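Local coordinates for ABC transporter substrate-binding protein (Staphylococcus aureus subsp. aureus NCTC 8325, PDB 3UN6), which probably serves as the ligand-binding component of an ABC-type importer and binds zinc, although its natural substrate and exact function remain unknown, at residues I87-A97 and Y219-L229; Q238-F249 and S316-S324. One frame throughout, in Å; residues are numbered along the deposited sequence.

Interaction 1. Residues I87-A97 and Y219-L229. With ZN (zinc ion), chain B.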
# COMPACT_ATOMS: atom_id res chain seq x y z
N ILE A 87 -11.08 1.43 14.54
CA ILE A 87 -11.39 1.86 13.19
C ILE A 87 -12.21 0.72 12.57
O ILE A 87 -12.13 -0.43 13.00
CB ILE A 87 -10.17 2.23 12.31
CG1 ILE A 87 -9.21 1.04 12.15
CG2 ILE A 87 -9.43 3.44 12.89
CD1 ILE A 87 -7.93 1.39 11.39
N ASP A 88 -13.06 1.07 11.62
CA ASP A 88 -13.97 0.15 10.95
C ASP A 88 -13.36 -0.54 9.72
O ASP A 88 -13.90 -1.52 9.20
CB ASP A 88 -15.18 0.97 10.49
CG ASP A 88 -15.93 1.58 11.64
OD1 ASP A 88 -16.46 0.79 12.47
OD2 ASP A 88 -16.00 2.84 11.72
N GLY A 89 -12.27 0.03 9.22
CA GLY A 89 -11.58 -0.49 8.06
C GLY A 89 -10.28 0.26 7.87
O GLY A 89 -9.87 1.08 8.72
N ALA A 90 -9.61 0.00 6.75
CA ALA A 90 -8.31 0.60 6.52
C ALA A 90 -7.75 0.30 5.15
O ALA A 90 -8.14 -0.69 4.52
CB ALA A 90 -7.33 0.06 7.56
N SER A 91 -6.86 1.18 4.67
CA SER A 91 -6.05 0.89 3.47
C SER A 91 -4.79 0.28 4.08
O SER A 91 -4.15 0.91 4.92
CB SER A 91 -5.72 2.16 2.68
OG SER A 91 -5.01 1.83 1.50
N THR A 92 -4.44 -0.95 3.69
CA THR A 92 -3.34 -1.66 4.35
C THR A 92 -2.60 -2.63 3.46
O THR A 92 -3.09 -3.04 2.40
CB THR A 92 -3.89 -2.42 5.63
OG1 THR A 92 -2.81 -2.93 6.44
CG2 THR A 92 -4.80 -3.56 5.23
N LEU A 93 -1.40 -3.00 3.88
CA LEU A 93 -0.59 -3.98 3.15
C LEU A 93 -1.41 -5.28 3.03
O LEU A 93 -1.97 -5.78 4.02
CB LEU A 93 0.70 -4.28 3.91
CG LEU A 93 1.59 -3.07 4.21
CD1 LEU A 93 2.75 -3.55 5.06
CD2 LEU A 93 2.06 -2.38 2.91
N ILE A 94 -1.48 -5.82 1.81
CA ILE A 94 -2.31 -7.01 1.58
C ILE A 94 -1.79 -8.24 2.32
O ILE A 94 -2.59 -9.04 2.80
CB ILE A 94 -2.55 -7.27 0.03
CG1 ILE A 94 -3.63 -8.33 -0.17
CG2 ILE A 94 -1.24 -7.63 -0.70
CD1 ILE A 94 -3.90 -8.70 -1.66
N GLU A 95 -0.46 -8.37 2.46
CA GLU A 95 0.12 -9.54 3.11
C GLU A 95 -0.14 -9.49 4.59
O GLU A 95 -0.39 -10.51 5.20
CB GLU A 95 1.64 -9.68 2.85
CG GLU A 95 2.06 -9.96 1.36
CD GLU A 95 2.12 -8.71 0.47
OE1 GLU A 95 1.83 -7.58 0.95
OE2 GLU A 95 2.50 -8.84 -0.72
N LEU A 96 -0.06 -8.28 5.15
CA LEU A 96 -0.29 -8.02 6.59
C LEU A 96 -1.73 -8.36 6.96
O LEU A 96 -1.99 -9.00 7.99
CB LEU A 96 0.02 -6.54 6.89
CG LEU A 96 -0.05 -6.08 8.34
CD1 LEU A 96 0.79 -6.97 9.28
CD2 LEU A 96 0.38 -4.59 8.43
N ALA A 97 -2.65 -7.91 6.11
CA ALA A 97 -4.07 -8.21 6.25
C ALA A 97 -4.34 -9.74 6.09
O ALA A 97 -5.13 -10.32 6.81
CB ALA A 97 -4.88 -7.40 5.24
N TYR A 219 0.24 -6.54 -6.45
CA TYR A 219 -0.66 -5.88 -5.54
C TYR A 219 0.12 -5.50 -4.28
O TYR A 219 1.04 -6.22 -3.85
CB TYR A 219 -1.85 -6.77 -5.19
CG TYR A 219 -2.83 -7.05 -6.30
CD1 TYR A 219 -2.86 -6.28 -7.48
CD2 TYR A 219 -3.82 -8.01 -6.13
CE1 TYR A 219 -3.80 -6.54 -8.47
CE2 TYR A 219 -4.77 -8.26 -7.10
CZ TYR A 219 -4.76 -7.52 -8.27
OH TYR A 219 -5.70 -7.77 -9.23
N CYS A 220 -0.22 -4.35 -3.70
CA CYS A 220 0.40 -3.89 -2.46
C CYS A 220 -0.66 -3.60 -1.38
O CYS A 220 -0.84 -4.38 -0.48
CB CYS A 220 1.29 -2.68 -2.71
SG CYS A 220 2.25 -2.19 -1.24
N CYS A 221 -1.34 -2.47 -1.47
CA CYS A 221 -2.34 -2.15 -0.48
C CYS A 221 -3.76 -2.40 -0.95
O CYS A 221 -4.09 -2.20 -2.12
CB CYS A 221 -2.20 -0.70 -0.03
SG CYS A 221 -0.74 -0.36 1.02
N VAL A 222 -4.61 -2.79 -0.01
CA VAL A 222 -6.03 -3.05 -0.27
C VAL A 222 -6.90 -2.33 0.77
O VAL A 222 -6.44 -2.02 1.88
CB VAL A 222 -6.37 -4.59 -0.14
CG1 VAL A 222 -5.90 -5.36 -1.37
CG2 VAL A 222 -5.81 -5.16 1.15
N LEU A 223 -8.13 -2.03 0.38
CA LEU A 223 -9.12 -1.51 1.30
C LEU A 223 -9.77 -2.73 1.93
O LEU A 223 -10.34 -3.60 1.21
CB LEU A 223 -10.19 -0.70 0.58
CG LEU A 223 -11.37 -0.21 1.44
CD1 LEU A 223 -10.92 0.72 2.52
CD2 LEU A 223 -12.43 0.47 0.55
N VAL A 224 -9.64 -2.84 3.25
CA VAL A 224 -10.27 -3.90 4.00
C VAL A 224 -11.31 -3.28 4.94
O VAL A 224 -11.14 -2.15 5.41
CB VAL A 224 -9.28 -4.70 4.83
CG1 VAL A 224 -8.21 -5.29 3.92
CG2 VAL A 224 -8.64 -3.82 5.91
N LEU A 225 -12.38 -4.03 5.19
CA LEU A 225 -13.42 -3.60 6.10
C LEU A 225 -13.64 -4.67 7.10
O LEU A 225 -13.52 -5.86 6.78
CB LEU A 225 -14.75 -3.38 5.36
CG LEU A 225 -14.72 -2.29 4.28
CD1 LEU A 225 -16.03 -2.27 3.49
CD2 LEU A 225 -14.43 -0.93 4.90
N ARG A 226 -13.95 -4.26 8.33
CA ARG A 226 -14.29 -5.21 9.36
C ARG A 226 -15.59 -5.91 8.96
O ARG A 226 -16.48 -5.29 8.38
CB ARG A 226 -14.39 -4.54 10.75
CG ARG A 226 -13.04 -4.20 11.39
CD ARG A 226 -13.19 -3.55 12.78
NE ARG A 226 -13.93 -4.39 13.73
CZ ARG A 226 -13.39 -5.32 14.52
NH1 ARG A 226 -12.10 -5.58 14.50
NH2 ARG A 226 -14.17 -6.00 15.34
N GLY A 227 -15.69 -7.19 9.28
CA GLY A 227 -16.83 -8.03 8.91
C GLY A 227 -18.21 -7.54 9.31
O GLY A 227 -19.17 -7.76 8.57
N GLU A 228 -18.33 -6.87 10.45
CA GLU A 228 -19.63 -6.39 10.88
C GLU A 228 -20.22 -5.33 9.94
O GLU A 228 -21.43 -5.29 9.73
CB GLU A 228 -19.65 -5.91 12.34
CG GLU A 228 -18.88 -4.65 12.68
CD GLU A 228 -17.40 -4.87 12.94
OE1 GLU A 228 -16.87 -5.99 12.72
OE2 GLU A 228 -16.77 -3.89 13.39
N LEU A 229 -19.37 -4.48 9.37
CA LEU A 229 -19.87 -3.49 8.42
C LEU A 229 -20.56 -4.16 7.27
O LEU A 229 -21.62 -3.72 6.84
CB LEU A 229 -18.76 -2.61 7.87
CG LEU A 229 -18.41 -1.38 8.69
CD1 LEU A 229 -17.92 -1.74 10.11
CD2 LEU A 229 -17.37 -0.55 7.90
ZN ZN B . 1.16 -0.31 -0.24
O HOH W 1 2.38 -4.88 0.73
O HOH W 2 2.85 0.45 1.28
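Ala90 and Thr92 exchange backbone hydrogen bonds with Val224 and Val222, two reciprocal pairs that join strands 89-93 and 221-225 in the five-stranded sheet of one lobe of a type II periplasmic-binding-protein fold. The strand directions differ by 151°, and the antiparallel ladder runs on to Ile94 N, which gives its proton to Cys220 O at 2.8 Å just as the chain turns into helix 94-102.

Packing is dense on the face bearing Ala90, Thr92, Val222 and Val224, where beta-branched Thr92, Val222 and Val224 suit an extended backbone and the small Ala90 fits close packing. Thr92 CG2 meets Val224 CG2 at 3.9 Å, the two side chains at about a right angle. Ile94 CG1 is anti to the backbone N (chi1 -169°) and its chain continues extended, bringing CD1 to 3.9 Å from Val222 CG1. Ala97, short enough to sit over the sheet, adds a methyl against Val224. Near the strand start Gly89, with no side chain, lets its CA approach Val224 O to 3.2 Å.

The far end is looser and partly exposed. Asp88 still presents CB to Leu229 CD2 at 3.7 Å, while its carboxylate turns to the backbone N of Lys38. Arg226 ties its backbone N to Asp88 O, and its NE lies 2.9 Å from Glu228 OE2 in a salt bridge that uses the syn lone pair, in the guanidinium plane; NH1 goes to Leu82 O.

At the opposite end the two cysteines, whose sulfurs, probably as thiolates, are good zinc ligands, reach the metal together with His46 and a water. Leu93 CD2 borders the site, 3.9 Å from Cys221 SG, and Cys221 SG itself lies 2.3 Å from the zinc.

Interaction 2. Residues Q238-F249 and S316-S324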
# COMPACT_ATOMS: atom_id res chain seq x y z
N GLN A 238 -22.00 -0.60 1.07
CA GLN A 238 -22.15 -0.51 -0.37
C GLN A 238 -22.02 0.94 -0.86
O GLN A 238 -21.39 1.18 -1.85
CB GLN A 238 -23.50 -1.09 -0.82
CG GLN A 238 -23.68 -1.12 -2.33
CD GLN A 238 -22.70 -2.07 -3.02
OE1 GLN A 238 -22.77 -3.29 -2.85
NE2 GLN A 238 -21.79 -1.50 -3.83
N ALA A 239 -22.64 1.89 -0.16
CA ALA A 239 -22.55 3.31 -0.55
C ALA A 239 -21.08 3.76 -0.50
O ALA A 239 -20.57 4.38 -1.43
CB ALA A 239 -23.42 4.19 0.37
N PHE A 240 -20.39 3.38 0.56
CA PHE A 240 -18.97 3.73 0.70
C PHE A 240 -18.08 3.16 -0.45
O PHE A 240 -17.32 3.89 -1.08
CB PHE A 240 -18.48 3.34 2.10
CG PHE A 240 -17.01 3.46 2.25
CD1 PHE A 240 -16.38 4.66 2.00
CD2 PHE A 240 -16.26 2.37 2.64
CE1 PHE A 240 -15.02 4.80 2.12
CE2 PHE A 240 -14.90 2.49 2.78
CZ PHE A 240 -14.27 3.73 2.51
N VAL A 241 -18.22 1.87 -0.73
CA VAL A 241 -17.43 1.24 -1.80
C VAL A 241 -17.77 1.84 -3.16
O VAL A 241 -16.92 1.94 -4.04
CB VAL A 241 -17.67 -0.28 -1.83
CG1 VAL A 241 -17.11 -0.89 -3.12
CG2 VAL A 241 -17.06 -0.91 -0.60
N GLN A 242 -19.02 2.23 -3.32
CA GLN A 242 -19.49 2.88 -4.54
C GLN A 242 -18.82 4.26 -4.74
O GLN A 242 -18.41 4.59 -5.84
CB GLN A 242 -21.00 3.06 -4.48
CG GLN A 242 -21.58 3.92 -5.62
CD GLN A 242 -21.67 3.19 -6.93
OE1 GLN A 242 -22.60 2.40 -7.16
NE2 GLN A 242 -20.73 3.50 -7.84
N ASP A 243 -18.72 5.05 -3.67
CA ASP A 243 -18.05 6.33 -3.75
C ASP A 243 -16.57 6.09 -4.00
O ASP A 243 -15.95 6.80 -4.78
CB ASP A 243 -18.28 7.13 -2.47
CG ASP A 243 -19.72 7.52 -2.30
OD1 ASP A 243 -20.44 7.53 -3.34
OD2 ASP A 243 -20.14 7.81 -1.16
N TYR A 244 -16.04 5.08 -3.35
CA TYR A 244 -14.65 4.67 -3.53
C TYR A 244 -14.38 4.27 -4.99
O TYR A 244 -13.35 4.63 -5.54
CB TYR A 244 -14.35 3.52 -2.55
CG TYR A 244 -12.90 3.08 -2.49
CD1 TYR A 244 -12.03 3.63 -1.57
CD2 TYR A 244 -12.42 2.08 -3.34
CE1 TYR A 244 -10.71 3.23 -1.51
CE2 TYR A 244 -11.10 1.67 -3.28
CZ TYR A 244 -10.25 2.26 -2.36
OH TYR A 244 -8.93 1.86 -2.28
N LYS A 245 -15.32 3.55 -5.61
CA LYS A 245 -15.16 3.09 -6.99
C LYS A 245 -15.14 4.28 -7.96
O LYS A 245 -14.26 4.39 -8.82
CB LYS A 245 -16.25 2.09 -7.34
CG LYS A 245 -16.18 1.56 -8.75
CD LYS A 245 -17.06 0.35 -8.90
CE LYS A 245 -16.97 -0.23 -10.31
NZ LYS A 245 -17.81 -1.46 -10.41
N LYS A 246 -16.11 5.18 -7.82
CA LYS A 246 -16.18 6.39 -8.62
C LYS A 246 -14.87 7.19 -8.49
O LYS A 246 -14.30 7.66 -9.49
CB LYS A 246 -17.35 7.27 -8.17
CG LYS A 246 -18.75 6.65 -8.28
CD LYS A 246 -19.83 7.64 -7.83
CE LYS A 246 -21.25 7.04 -7.85
NZ LYS A 246 -21.66 6.54 -9.19
N SER A 247 -14.39 7.32 -7.24
CA SER A 247 -13.17 8.07 -6.94
C SER A 247 -11.95 7.50 -7.65
O SER A 247 -11.10 8.25 -8.15
CB SER A 247 -12.91 8.11 -5.43
OG SER A 247 -13.92 8.85 -4.78
N GLY A 248 -11.90 6.18 -7.71
CA GLY A 248 -10.81 5.46 -8.35
C GLY A 248 -10.60 5.86 -9.79
O GLY A 248 -9.47 5.96 -10.25
N PHE A 249 -11.69 6.10 -10.49
CA PHE A 249 -11.62 6.54 -11.89
C PHE A 249 -11.30 8.03 -12.00
O PHE A 249 -10.57 8.43 -12.90
CB PHE A 249 -12.89 6.16 -12.64
CG PHE A 249 -13.05 4.67 -12.81
CD1 PHE A 249 -12.36 4.00 -13.81
CD2 PHE A 249 -13.88 3.94 -11.97
CE1 PHE A 249 -12.49 2.62 -13.97
CE2 PHE A 249 -14.01 2.56 -12.11
CZ PHE A 249 -13.32 1.90 -13.12
N SER A 316 -17.93 -8.70 -4.12
CA SER A 316 -19.30 -8.31 -4.55
C SER A 316 -19.60 -6.80 -4.48
O SER A 316 -20.25 -6.24 -5.37
CB SER A 316 -20.38 -9.09 -3.78
OG SER A 316 -20.29 -8.84 -2.37
N LEU A 317 -19.16 -6.14 -3.41
CA LEU A 317 -19.45 -4.71 -3.22
C LEU A 317 -18.88 -3.85 -4.35
O LEU A 317 -19.57 -2.97 -4.86
CB LEU A 317 -18.96 -4.20 -1.85
CG LEU A 317 -19.89 -4.39 -0.62
CD1 LEU A 317 -20.17 -5.84 -0.31
CD2 LEU A 317 -19.32 -3.69 0.62
N TYR A 318 -17.65 -4.13 -4.75
CA TYR A 318 -17.02 -3.35 -5.80
C TYR A 318 -17.60 -3.70 -7.16
O TYR A 318 -17.80 -2.82 -7.99
CB TYR A 318 -15.50 -3.55 -5.79
CG TYR A 318 -14.78 -2.62 -6.72
CD1 TYR A 318 -14.38 -1.35 -6.29
CD2 TYR A 318 -14.52 -2.98 -8.02
CE1 TYR A 318 -13.74 -0.49 -7.13
CE2 TYR A 318 -13.86 -2.10 -8.89
CZ TYR A 318 -13.48 -0.87 -8.43
OH TYR A 318 -12.84 0.03 -9.27
N LYS A 319 -17.89 -4.98 -7.39
CA LYS A 319 -18.47 -5.40 -8.67
C LYS A 319 -19.87 -4.82 -8.86
O LYS A 319 -20.19 -4.34 -9.93
CB LYS A 319 -18.53 -6.94 -8.75
CG LYS A 319 -19.39 -7.44 -9.88
CD LYS A 319 -19.49 -8.93 -9.88
CE LYS A 319 -20.40 -9.43 -10.99
NZ LYS A 319 -20.44 -10.92 -11.05
N GLU A 320 -20.69 -4.86 -7.82
CA GLU A 320 -22.06 -4.33 -7.92
C GLU A 320 -22.11 -2.81 -7.99
O GLU A 320 -23.06 -2.26 -8.53
CB GLU A 320 -22.92 -4.78 -6.74
CG GLU A 320 -23.11 -6.27 -6.64
CD GLU A 320 -23.90 -6.65 -5.39
OE1 GLU A 320 -24.62 -5.77 -4.85
OE2 GLU A 320 -23.79 -7.82 -4.96
N ALA A 321 -21.11 -2.14 -7.44
CA ALA A 321 -21.06 -0.68 -7.47
C ALA A 321 -20.95 -0.25 -8.92
O ALA A 321 -20.20 -0.86 -9.70
CB ALA A 321 -19.89 -0.15 -6.66
N SER A 322 -21.68 0.80 -9.28
CA SER A 322 -21.62 1.32 -10.64
C SER A 322 -20.34 2.16 -10.86
O SER A 322 -19.78 2.74 -9.94
CB SER A 322 -22.86 2.18 -10.94
OG SER A 322 -22.88 3.33 -10.12
N ARG A 323 -19.89 2.18 -12.10
CA ARG A 323 -18.72 2.97 -12.47
C ARG A 323 -19.08 4.47 -12.51
O ARG A 323 -18.28 5.32 -12.08
CB ARG A 323 -18.19 2.55 -13.84
CG ARG A 323 -17.55 1.17 -13.87
CD ARG A 323 -16.69 1.00 -15.10
NE ARG A 323 -15.75 -0.10 -14.95
CZ ARG A 323 -14.62 -0.23 -15.65
NH1 ARG A 323 -14.27 0.67 -16.56
NH2 ARG A 323 -13.82 -1.27 -15.44
N SER A 324 -20.29 4.74 -13.02
CA SER A 324 -20.86 6.10 -13.20
C SER A 324 -20.88 6.99 -11.95
O SER A 324 -21.82 7.77 -11.77
CB SER A 324 -22.30 5.98 -13.73
OG SER A 324 -23.14 5.33 -12.78
OXT SER A 324 -19.98 6.97 -11.11
O HOH W 3 -12.31 2.42 -8.88
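Lys245 lays its aliphatic chain across the Tyr318 ring, and this contact leads the packing between helix 234-250 and the C-terminal helix 316-320; the axes of segments 238-249 and 316-320 are inclined at 58°. Its CD sits over the ring face, 3.8 Å from the centroid, in a CH-pi contact; the ammonium is an off-centre cation-pi partner. With CG anti to the backbone N (chi1 180°) and every later torsion extended, the lysine is long enough to span the whole ring.

Hydrogen bonds take over at its tip. NZ donates to Tyr318 O at 2.8 Å and to Ala321 O at 2.6 Å, so two carbonyls where helix 316-320 ends grip the ammonium of this buried lysine, a place whose helix dipole probably favours a positive charge. Gln238, bent at chi2, turns NE2 to Leu317 O at 2.9 Å, an acceptor it shares with Ala321 N. Gln242 OE1 accepts a hydrogen bond from Ser322 N at 2.8 Å.

Apolar contact fills the start of the interface, where Val241 CG2 meets Leu317 CD2 at 3.8 Å, the side chains crossing at about a right angle. Toward the tail, Phe249 packs its ring on a guanidinium face, CZ lying 3.6 Å from Arg323 CZ with the two planes 42° apart.

Charge pairing holds the chain end, where Lys246 NZ forms a salt bridge with the C-terminal carboxylate, 2.6 Å from Ser324 OXT.

The chain thus returns to the lobe that holds its N-terminal strand 36-41, consistent with the type II fold, in which the chain crosses twice between two lobes.

Overall arrangement
The two contacts follow one another along the chain: helix 227-232, which opens at the end of interaction 1, is succeeded by helix 234-250, the first partner in interaction 2. Their centres lie 16 Å apart, and they touch where the helix packs on the sheet. Leu223 CD2 reaches Tyr244 CD1 at 3.8 Å and Phe240 CE2 at 3.9 Å, while Phe240 also covers Leu225, Ile37 and Ile39. Interaction 1 carries the metal site, completed by His46, with a second zinc whose nearest distance to the Leu93 side chain is about 5 Å. Interaction 2 lies away from that site and joins the C-terminal tail to the outer side of the same lobe.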